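Local structure of aldehyde dehydrogenase 12 (Zea mays, 6D97) at residues Val45-Gln50 with Phe250-Gly255; Thr80-Phe85 with Asn259-Glu264. The protein catalyses the NAD-dependent oxidation of L-glutamate gamma-semialdehyde to glutamate, the last step of proline catabolism in plants. All coordinates share one frame; numbering follows the deposited sequence.

Contact 1: residues Val45-Gln50 with Phe250-Gly255; sequences VQNFVQ and FINSDG. With NAD (nicotinamide-adenine-dinucleotide), chain E.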
ATOM      1  N   VAL A  45      -0.684  13.010  42.640  1.00 41.37           N
ATOM      2  CA  VAL A  45      -0.649  12.161  41.456  1.00 33.17           C
ATOM      3  C   VAL A  45      -0.425  10.729  41.915  1.00 35.45           C
ATOM      4  O   VAL A  45       0.518  10.453  42.666  1.00 33.01           O
ATOM      5  CB  VAL A  45       0.454  12.594  40.475  1.00 29.81           C
ATOM      6  CG1 VAL A  45       0.446  11.701  39.238  1.00 28.72           C
ATOM      7  CG2 VAL A  45       0.271  14.044  40.103  1.00 28.12           C
ATOM      8  N   GLN A  46      -1.286   9.828  41.468  1.00 37.08           N
ATOM      9  CA  GLN A  46      -1.231   8.438  41.884  1.00 29.42           C
ATOM     10  C   GLN A  46      -0.775   7.554  40.736  1.00 28.37           C
ATOM     11  O   GLN A  46      -0.770   7.948  39.566  1.00 32.14           O
ATOM     12  CB  GLN A  46      -2.595   7.968  42.398  1.00 30.08           C
ATOM     13  CG  GLN A  46      -3.111   8.761  43.584  1.00 45.38           C
ATOM     14  CD  GLN A  46      -4.472   8.293  44.043  1.00 53.98           C
ATOM     15  OE1 GLN A  46      -5.498   8.786  43.578  1.00 54.59           O
ATOM     16  NE2 GLN A  46      -4.489   7.327  44.954  1.00 52.14           N
ATOM     17  N   ASN A  47      -0.392   6.339  41.096  1.00 32.00           N
ATOM     18  CA  ASN A  47      -0.129   5.299  40.121  1.00 35.28           C
ATOM     19  C   ASN A  47      -1.410   4.526  39.838  1.00 27.79           C
ATOM     20  O   ASN A  47      -2.368   4.553  40.612  1.00 34.40           O
ATOM     21  CB  ASN A  47       0.961   4.349  40.620  1.00 30.60           C
ATOM     22  CG  ASN A  47       2.185   5.086  41.133  1.00 29.12           C
ATOM     23  OD1 ASN A  47       2.972   5.629  40.354  1.00 27.87           O
ATOM     24  ND2 ASN A  47       2.352   5.111  42.454  1.00 29.75           N
ATOM     25  N   PHE A  48      -1.418   3.834  38.703  1.00 26.90           N
ATOM     26  CA  PHE A  48      -2.483   2.904  38.360  1.00 28.76           C
ATOM     27  C   PHE A  48      -1.841   1.576  38.000  1.00 29.95           C
ATOM     28  O   PHE A  48      -1.039   1.508  37.062  1.00 32.60           O
ATOM     29  CB  PHE A  48      -3.329   3.428  37.197  1.00 30.36           C
ATOM     30  CG  PHE A  48      -4.608   2.674  36.988  1.00 28.69           C
ATOM     31  CD1 PHE A  48      -5.728   2.967  37.748  1.00 36.17           C
ATOM     32  CD2 PHE A  48      -4.696   1.685  36.025  1.00 27.98           C
ATOM     33  CE1 PHE A  48      -6.908   2.284  37.554  1.00 31.62           C
ATOM     34  CE2 PHE A  48      -5.874   1.000  35.827  1.00 26.83           C
ATOM     35  CZ  PHE A  48      -6.980   1.297  36.595  1.00 29.02           C
ATOM     36  N   VAL A  49      -2.183   0.529  38.743  1.00 31.42           N
ATOM     37  CA  VAL A  49      -1.593  -0.785  38.525  1.00 28.37           C
ATOM     38  C   VAL A  49      -2.590  -1.838  38.975  1.00 37.87           C
ATOM     39  O   VAL A  49      -3.314  -1.653  39.959  1.00 28.95           O
ATOM     40  CB  VAL A  49      -0.242  -0.925  39.260  1.00 36.17           C
ATOM     41  CG1 VAL A  49      -0.446  -0.947  40.767  1.00 29.19           C
ATOM     42  CG2 VAL A  49       0.494  -2.169  38.803  1.00 27.68           C
ATOM     43  N   GLN A  50      -2.630  -2.938  38.224  1.00 31.53           N
ATOM     44  CA  GLN A  50      -3.533  -4.055  38.485  1.00 30.60           C
ATOM     45  C   GLN A  50      -4.979  -3.585  38.633  1.00 41.18           C
ATOM     46  O   GLN A  50      -5.751  -4.140  39.418  1.00 38.57           O
ATOM     47  CB  GLN A  50      -3.077  -4.848  39.714  1.00 39.03           C
ATOM     48  CG  GLN A  50      -1.562  -4.998  39.805  1.00 51.65           C
ATOM     49  CD  GLN A  50      -1.130  -6.418  40.086  1.00 55.58           C
ATOM     50  OE1 GLN A  50      -1.355  -7.317  39.277  1.00 61.16           O
ATOM     51  NE2 GLN A  50      -0.508  -6.630  41.239  1.00 58.94           N
ATOM     52  N   PHE A 250       0.235   2.663  35.072  1.00 27.93           N
ATOM     53  CA  PHE A 250       0.780   4.015  35.138  1.00 23.97           C
ATOM     54  C   PHE A 250       1.710   4.084  36.340  1.00 28.83           C
ATOM     55  O   PHE A 250       1.259   3.914  37.476  1.00 27.00           O
ATOM     56  CB  PHE A 250      -0.361   5.032  35.257  1.00 31.87           C
ATOM     57  CG  PHE A 250       0.070   6.468  35.171  1.00 30.15           C
ATOM     58  CD1 PHE A 250       0.759   6.943  34.065  1.00 23.87           C
ATOM     59  CD2 PHE A 250      -0.262   7.355  36.185  1.00 29.95           C
ATOM     60  CE1 PHE A 250       1.133   8.275  33.986  1.00 29.53           C
ATOM     61  CE2 PHE A 250       0.108   8.684  36.116  1.00 31.97           C
ATOM     62  CZ  PHE A 250       0.805   9.148  35.014  1.00 35.28           C
ATOM     63  N   ILE A 251       3.000   4.305  36.102  1.00 27.23           N
ATOM     64  CA  ILE A 251       3.992   4.316  37.172  1.00 25.42           C
ATOM     65  C   ILE A 251       4.652   5.688  37.227  1.00 28.61           C
ATOM     66  O   ILE A 251       4.976   6.275  36.188  1.00 25.34           O
ATOM     67  CB  ILE A 251       5.043   3.200  36.999  1.00 25.44           C
ATOM     68  CG1 ILE A 251       6.030   3.214  38.172  1.00 26.42           C
ATOM     69  CG2 ILE A 251       5.779   3.334  35.674  1.00 24.50           C
ATOM     70  CD1 ILE A 251       6.898   1.972  38.274  1.00 30.18           C
ATOM     71  N   ASN A 252       4.825   6.206  38.439  1.00 26.32           N
ATOM     72  CA  ASN A 252       5.601   7.411  38.688  1.00 29.80           C
ATOM     73  C   ASN A 252       6.841   7.021  39.481  1.00 29.01           C
ATOM     74  O   ASN A 252       6.737   6.306  40.484  1.00 28.11           O
ATOM     75  CB  ASN A 252       4.787   8.457  39.455  1.00 35.51           C
ATOM     76  CG  ASN A 252       3.518   8.876  38.730  1.00 31.11           C
ATOM     77  OD1 ASN A 252       3.513   9.842  37.971  1.00 36.84           O
ATOM     78  ND2 ASN A 252       2.427   8.168  38.993  1.00 33.84           N
ATOM     79  N   SER A 253       8.005   7.474  39.027  1.00 31.35           N
ATOM     80  CA  SER A 253       9.260   7.134  39.688  1.00 38.40           C
ATOM     81  C   SER A 253      10.359   8.007  39.107  1.00 28.95           C
ATOM     82  O   SER A 253      10.170   8.687  38.095  1.00 31.61           O
ATOM     83  CB  SER A 253       9.613   5.653  39.519  1.00 31.62           C
ATOM     84  OG  SER A 253       9.962   5.362  38.176  1.00 32.51           O
ATOM     85  N   ASP A 254      11.514   7.983  39.767  1.00 28.20           N
ATOM     86  CA  ASP A 254      12.698   8.552  39.155  1.00 36.44           C
ATOM     87  C   ASP A 254      13.214   7.606  38.074  1.00 38.31           C
ATOM     88  O   ASP A 254      12.744   6.473  37.926  1.00 31.89           O
ATOM     89  CB  ASP A 254      13.782   8.840  40.200  1.00 29.08           C
ATOM     90  CG  ASP A 254      14.190   7.608  41.001  1.00 48.05           C
ATOM     91  OD1 ASP A 254      14.335   6.510  40.427  1.00 49.64           O
ATOM     92  OD2 ASP A 254      14.403   7.752  42.222  1.00 58.33           O
ATOM     93  N   GLY A 255      14.194   8.088  37.310  1.00 36.08           N
ATOM     94  CA  GLY A 255      14.705   7.295  36.205  1.00 30.50           C
ATOM     95  C   GLY A 255      15.338   5.992  36.653  1.00 31.99           C
ATOM     96  O   GLY A 255      15.239   4.975  35.963  1.00 34.63           O
TER
HETATM   97  PA  NAD E 601      15.268  12.553  30.159  0.70 41.48           P
HETATM   98  O1A NAD E 601      16.128  11.509  29.377  0.70 44.06           O
HETATM   99  O2A NAD E 601      15.850  13.297  31.258  0.70 42.74           O
HETATM  100  O5B NAD E 601      14.079  12.105  30.913  0.70 33.82           O
HETATM  101  C5B NAD E 601      12.950  11.636  30.216  0.70 25.30           C
HETATM  102  C4B NAD E 601      12.223  10.492  30.914  0.70 29.69           C
HETATM  103  O4B NAD E 601      13.020   9.328  31.039  0.70 31.80           O
HETATM  104  C3B NAD E 601      11.699  10.857  32.265  0.70 25.90           C
HETATM  105  O3B NAD E 601      10.462  10.294  32.479  0.70 20.41           O
HETATM  106  C2B NAD E 601      12.704  10.275  33.162  0.70 27.66           C
HETATM  107  O2B NAD E 601      12.161  10.000  34.397  0.70 25.50           O
HETATM  108  C1B NAD E 601      13.073   9.049  32.413  0.70 25.13           C
HETATM  109  N9A NAD E 601      14.373   8.496  32.728  0.70 23.84           N
HETATM  110  C8A NAD E 601      15.551   9.167  33.002  0.70 15.63           C
HETATM  111  N7A NAD E 601      16.526   8.275  33.211  0.70 26.23           N
HETATM  112  C5A NAD E 601      16.018   6.988  33.066  0.70 25.45           C
HETATM  113  C6A NAD E 601      16.543   5.713  33.158  0.70 30.42           C
HETATM  114  N6A NAD E 601      17.934   5.541  33.475  0.70 26.47           N
HETATM  115  N1A NAD E 601      15.762   4.642  32.955  0.70 28.10           N
HETATM  116  C2A NAD E 601      14.445   4.770  32.652  0.70 27.52           C
HETATM  117  N3A NAD E 601      13.891   6.006  32.552  0.70 30.40           N
HETATM  118  C4A NAD E 601      14.641   7.110  32.749  0.70 22.24           C
HETATM  119  O3  NAD E 601      14.681  13.693  29.443  0.70 46.70           O
HETATM  120  PN  NAD E 601      15.007  15.231  29.674  0.70 46.70           P
HETATM  121  O1N NAD E 601      14.289  15.919  28.456  0.70 43.12           O
HETATM  122  O2N NAD E 601      14.379  15.743  30.937  0.70 38.01           O
HETATM  123  O5D NAD E 601      16.471  15.576  29.621  0.70 43.72           O

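Contact 2: residues Thr80-Phe85 with Asn259-Glu264; sequences TEIKSF and NKLLLE. With NAD (nicotinamide-adenine-dinucleotide), chain E.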
ATOM      1  N   THR A  80      12.105  -1.246  45.414  1.00 37.67           N
ATOM      2  CA  THR A  80      11.622  -2.473  46.029  1.00 47.62           C
ATOM      3  C   THR A  80      10.106  -2.497  46.187  1.00 45.70           C
ATOM      4  O   THR A  80       9.589  -3.277  46.993  1.00 38.60           O
ATOM      5  CB  THR A  80      12.293  -2.696  47.385  1.00 51.45           C
ATOM      6  OG1 THR A  80      12.311  -1.469  48.128  1.00 52.30           O
ATOM      7  CG2 THR A  80      13.716  -3.210  47.198  1.00 50.36           C
ATOM      8  N   GLU A  81       9.379  -1.665  45.447  1.00 36.21           N
ATOM      9  CA  GLU A  81       7.924  -1.768  45.416  1.00 40.76           C
ATOM     10  C   GLU A  81       7.407  -1.800  43.982  1.00 39.45           C
ATOM     11  O   GLU A  81       6.335  -1.270  43.674  1.00 44.50           O
ATOM     12  CB  GLU A  81       7.267  -0.642  46.214  1.00 44.81           C
ATOM     13  CG  GLU A  81       7.981   0.689  46.173  1.00 58.08           C
ATOM     14  CD  GLU A  81       7.136   1.803  46.769  1.00 67.02           C
ATOM     15  OE1 GLU A  81       7.680   2.893  47.053  1.00 69.40           O
ATOM     16  OE2 GLU A  81       5.920   1.584  46.952  1.00 66.22           O
ATOM     17  N   ILE A  82       8.147  -2.461  43.086  1.00 36.85           N
ATOM     18  CA  ILE A  82       7.761  -2.555  41.680  1.00 33.57           C
ATOM     19  C   ILE A  82       7.206  -3.924  41.305  1.00 32.88           C
ATOM     20  O   ILE A  82       6.944  -4.167  40.117  1.00 33.25           O
ATOM     21  CB  ILE A  82       8.942  -2.211  40.747  1.00 34.72           C
ATOM     22  CG1 ILE A  82      10.069  -3.232  40.920  1.00 43.95           C
ATOM     23  CG2 ILE A  82       9.443  -0.800  40.996  1.00 38.13           C
ATOM     24  CD1 ILE A  82      11.073  -3.245  39.787  1.00 42.71           C
ATOM     25  N   LYS A  83       7.013  -4.826  42.277  1.00 37.79           N
ATOM     26  CA  LYS A  83       6.578  -6.185  41.956  1.00 44.47           C
ATOM     27  C   LYS A  83       5.212  -6.189  41.283  1.00 46.81           C
ATOM     28  O   LYS A  83       4.983  -6.948  40.333  1.00 51.14           O
ATOM     29  CB  LYS A  83       6.544  -7.045  43.222  1.00 41.02           C
ATOM     30  CG  LYS A  83       6.521  -8.546  42.945  1.00 44.43           C
ATOM     31  CD  LYS A  83       6.215  -9.355  44.197  1.00 54.48           C
ATOM     32  CE  LYS A  83       6.327 -10.846  43.915  1.00 58.26           C
ATOM     33  NZ  LYS A  83       5.862 -11.671  45.061  1.00 58.06           N
ATOM     34  N   SER A  84       4.292  -5.350  41.766  1.00 40.45           N
ATOM     35  CA  SER A  84       2.951  -5.308  41.195  1.00 40.00           C
ATOM     36  C   SER A  84       2.986  -4.940  39.715  1.00 37.44           C
ATOM     37  O   SER A  84       2.185  -5.451  38.923  1.00 28.55           O
ATOM     38  CB  SER A  84       2.083  -4.323  41.978  1.00 30.96           C
ATOM     39  OG  SER A  84       1.666  -4.885  43.212  1.00 43.09           O
ATOM     40  N   PHE A  85       3.913  -4.065  39.320  1.00 35.67           N
ATOM     41  CA  PHE A  85       4.016  -3.699  37.911  1.00 27.30           C
ATOM     42  C   PHE A  85       4.571  -4.851  37.082  1.00 28.03           C
ATOM     43  O   PHE A  85       4.101  -5.099  35.964  1.00 36.46           O
ATOM     44  CB  PHE A  85       4.873  -2.442  37.756  1.00 28.91           C
ATOM     45  CG  PHE A  85       4.225  -1.205  38.308  1.00 28.88           C
ATOM     46  CD1 PHE A  85       3.360  -0.453  37.528  1.00 29.24           C
ATOM     47  CD2 PHE A  85       4.467  -0.803  39.611  1.00 32.20           C
ATOM     48  CE1 PHE A  85       2.754   0.684  38.034  1.00 33.67           C
ATOM     49  CE2 PHE A  85       3.863   0.334  40.125  1.00 32.03           C
ATOM     50  CZ  PHE A  85       3.007   1.080  39.335  1.00 27.49           C
ATOM     51  N   ASN A 259      14.458   2.235  35.403  1.00 31.21           N
ATOM     52  CA  ASN A 259      15.493   1.400  34.807  1.00 33.84           C
ATOM     53  C   ASN A 259      15.445  -0.010  35.381  1.00 32.83           C
ATOM     54  O   ASN A 259      15.511  -0.998  34.641  1.00 40.10           O
ATOM     55  CB  ASN A 259      16.867   2.029  35.037  1.00 38.02           C
ATOM     56  CG  ASN A 259      17.807   1.833  33.863  1.00 49.98           C
ATOM     57  OD1 ASN A 259      18.487   2.767  33.440  1.00 58.97           O
ATOM     58  ND2 ASN A 259      17.846   0.617  33.325  1.00 44.88           N
ATOM     59  N   LYS A 260      15.317  -0.121  36.707  1.00 35.01           N
ATOM     60  CA  LYS A 260      15.240  -1.436  37.334  1.00 28.60           C
ATOM     61  C   LYS A 260      14.014  -2.202  36.855  1.00 31.95           C
ATOM     62  O   LYS A 260      14.087  -3.413  36.613  1.00 39.27           O
ATOM     63  CB  LYS A 260      15.207  -1.304  38.855  1.00 29.75           C
ATOM     64  CG  LYS A 260      16.401  -0.620  39.488  1.00 43.99           C
ATOM     65  CD  LYS A 260      16.206  -0.600  40.999  1.00 46.10           C
ATOM     66  CE  LYS A 260      16.795   0.640  41.643  1.00 51.71           C
ATOM     67  NZ  LYS A 260      18.280   0.628  41.630  1.00 57.80           N
ATOM     68  N   LEU A 261      12.875  -1.518  36.726  1.00 33.45           N
ATOM     69  CA  LEU A 261      11.663  -2.191  36.273  1.00 32.96           C
ATOM     70  C   LEU A 261      11.836  -2.747  34.866  1.00 38.88           C
ATOM     71  O   LEU A 261      11.375  -3.855  34.567  1.00 41.62           O
ATOM     72  CB  LEU A 261      10.476  -1.233  36.331  1.00 28.31           C
ATOM     73  CG  LEU A 261       9.179  -1.760  35.718  1.00 25.79           C
ATOM     74  CD1 LEU A 261       8.721  -3.024  36.430  1.00 26.72           C
ATOM     75  CD2 LEU A 261       8.100  -0.695  35.764  1.00 32.37           C
ATOM     76  N   LEU A 262      12.513  -1.996  33.992  1.00 30.91           N
ATOM     77  CA  LEU A 262      12.736  -2.460  32.626  1.00 32.66           C
ATOM     78  C   LEU A 262      13.583  -3.725  32.602  1.00 26.05           C
ATOM     79  O   LEU A 262      13.313  -4.647  31.825  1.00 37.15           O
ATOM     80  CB  LEU A 262      13.407  -1.365  31.797  1.00 38.67           C
ATOM     81  CG  LEU A 262      12.628  -0.076  31.532  1.00 37.71           C
ATOM     82  CD1 LEU A 262      13.494   0.926  30.772  1.00 35.58           C
ATOM     83  CD2 LEU A 262      11.351  -0.366  30.770  1.00 22.71           C
ATOM     84  N   LEU A 263      14.613  -3.785  33.442  1.00 30.25           N
ATOM     85  CA  LEU A 263      15.481  -4.954  33.466  1.00 42.44           C
ATOM     86  C   LEU A 263      14.877  -6.118  34.237  1.00 47.48           C
ATOM     87  O   LEU A 263      15.278  -7.266  34.014  1.00 45.56           O
ATOM     88  CB  LEU A 263      16.838  -4.571  34.057  1.00 42.54           C
ATOM     89  CG  LEU A 263      17.622  -3.605  33.167  1.00 52.80           C
ATOM     90  CD1 LEU A 263      18.848  -3.051  33.879  1.00 50.83           C
ATOM     91  CD2 LEU A 263      18.019  -4.299  31.874  1.00 59.75           C
ATOM     92  N   GLU A 264      13.919  -5.855  35.125  1.00 45.29           N
ATOM     93  CA  GLU A 264      13.278  -6.920  35.882  1.00 41.73           C
ATOM     94  C   GLU A 264      12.031  -7.453  35.190  1.00 34.23           C
ATOM     95  O   GLU A 264      11.768  -8.659  35.235  1.00 42.85           O
ATOM     96  CB  GLU A 264      12.923  -6.427  37.286  1.00 44.46           C
ATOM     97  CG  GLU A 264      14.114  -6.324  38.226  1.00 52.63           C
ATOM     98  CD  GLU A 264      13.928  -7.153  39.480  1.00 65.15           C
ATOM     99  OE1 GLU A 264      13.550  -6.583  40.525  1.00 74.69           O
ATOM    100  OE2 GLU A 264      14.142  -8.382  39.413  1.00 72.59           O
TER
HETATM  101  PA  NAD E 601      15.268  12.553  30.159  0.70 41.48           P
HETATM  102  O1A NAD E 601      16.128  11.509  29.377  0.70 44.06           O
HETATM  103  O2A NAD E 601      15.850  13.297  31.258  0.70 42.74           O
HETATM  104  O5B NAD E 601      14.079  12.105  30.913  0.70 33.82           O
HETATM  105  C5B NAD E 601      12.950  11.636  30.216  0.70 25.30           C
HETATM  106  C4B NAD E 601      12.223  10.492  30.914  0.70 29.69           C
HETATM  107  O4B NAD E 601      13.020   9.328  31.039  0.70 31.80           O
HETATM  108  C3B NAD E 601      11.699  10.857  32.265  0.70 25.90           C
HETATM  109  O3B NAD E 601      10.462  10.294  32.479  0.70 20.41           O
HETATM  110  C2B NAD E 601      12.704  10.275  33.162  0.70 27.66           C
HETATM  111  O2B NAD E 601      12.161  10.000  34.397  0.70 25.50           O
HETATM  112  C1B NAD E 601      13.073   9.049  32.413  0.70 25.13           C
HETATM  113  N9A NAD E 601      14.373   8.496  32.728  0.70 23.84           N
HETATM  114  C8A NAD E 601      15.551   9.167  33.002  0.70 15.63           C
HETATM  115  N7A NAD E 601      16.526   8.275  33.211  0.70 26.23           N
HETATM  116  C5A NAD E 601      16.018   6.988  33.066  0.70 25.45           C
HETATM  117  C6A NAD E 601      16.543   5.713  33.158  0.70 30.42           C
HETATM  118  N6A NAD E 601      17.934   5.541  33.475  0.70 26.47           N
HETATM  119  N1A NAD E 601      15.762   4.642  32.955  0.70 28.10           N
HETATM  120  C2A NAD E 601      14.445   4.770  32.652  0.70 27.52           C
HETATM  121  N3A NAD E 601      13.891   6.006  32.552  0.70 30.40           N
HETATM  122  C4A NAD E 601      14.641   7.110  32.749  0.70 22.24           C
HETATM  123  O3  NAD E 601      14.681  13.693  29.443  0.70 46.70           O
HETATM  124  PN  NAD E 601      15.007  15.231  29.674  0.70 46.70           P
HETATM  125  O1N NAD E 601      14.289  15.919  28.456  0.70 43.12           O
HETATM  126  O2N NAD E 601      14.379  15.743  30.937  0.70 38.01           O
HETATM  127  O5D NAD E 601      16.471  15.576  29.621  0.70 43.72           O

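Contact 1: residues Val45-Gln50 with Phe250-Gly255
Phe48 and Phe250 form a single antiparallel bridge, a hydrogen-bonded pair with CA atoms 4.7 Å apart. It docks strand 43-49, part of a small mixed sheet, on strand 249-251, the outermost strand within this chain of the parallel Rossmann-type sheet that binds NAD. Each residue of the pair gives its N-H to the other's carbonyl. The bond from Phe48 N to Phe250 O is 2.9 Å long, lies in the carbonyl plane and uses a lone pair.

The tight part is next to this bridge, at Asn47 and Asn252. Asn47 OD1 is gripped by two donors. Asn252 N lies 2.7 Å from Asn47 OD1, nearly in line with the side-chain C=O bond of Asn47. Asn252 ND2 is 2.9 Å from the same OD1, but stands above the carbonyl plane. The two amide planes are 48° apart. Asn47 CG is anti to its carbonyl carbon (chi1 -49°), which brings the buried amide over to Asn252. Its ND2 is held by Ala75 O, and Asn252 OD1 by Ser228 OG, probably fixing both amides in their present sense. An alanine in place of Asn47 would probably leave Asn252 N without its acceptor and Asn252 ND2 with little more than a weak bond to Gln46 O.

Toward Gln50 the contact loosens: this exposed residue touches nothing of 250-255. At the packed end the Gln46 side chain starts away from 250-255, while its carbonyl faces in. Beyond Asn252 the chain runs on to Gly255 in the NAD pocket. Gln46 O meets the edge of the Phe250 ring, 3.5 Å from Phe250 CD2.

Contact 2: residues Thr80-Phe85 with Asn259-Glu264
Ile82 reaches over to Leu261 and joins the start of helix 83-90 to helix 255-265. The packing is helix end against helix side, next to the Rossmann-type sheet. Ile82 sits at the N-cap position of its own helix. Ile82 CB faces the other helix and stands 4.4 Å from Leu261 CD1. At CB the side chain divides. CG2 lies beside the backbone N and, like CG1, stays farther from the facing helix than CD1 does. CG1 falls between the backbone N and the carbonyl carbon (chi1 64°), and the chain then extends away from CA, carrying the end methyl to the helix. That methyl, Ile82 CD1, rests 3.7 Å from Leu261 CA and 4.0 Å from Leu261 CB. Toward the exposed Glu264, Ile82 CD1 lies 4.2 Å from Glu264 OE1.

Leu261 answers with its own branches. Its CG is anti to the backbone N (chi1 173°), and Leu261 CD1 comes 4.1 Å from Phe85 CB.

Asn259 lies elsewhere on the same helix and reads the adenine of NAD. Asn259 OD1 accepts a hydrogen bond from NAD N6A at 2.8 Å. Lys281 NZ also donates to this oxygen, and Asp285 OD2 takes a bond from Asn259 ND2.

The join is apolar. It rests on Ile82 CD1 against the backbone and CB of Leu261 and on Leu261 against Phe85, while Asn259 puts its polar group on the cofactor.

The centres of the two contacts lie about 11 Å apart, on the same side of the chain's centre. Their segments alternate along the chain: 45-50, 80-85, 250-255, 259-264. Helix 255-265 follows strand 249-251 in the chain, and Gly255 and Asn259, both on that helix, reach NAD. The earlier two segments come from the N-terminal part, which thus packs on this strand and helix together. The Phe85 ring links the contacts directly: its CE1 is 3.6 Å from Ile251 CB, and its CD1 is 3.6 Å from Val49 CG2. One strand-helix unit of the Rossmann-type domain therefore meets the N-terminal elements and also lines the adenine end of the cofactor pocket.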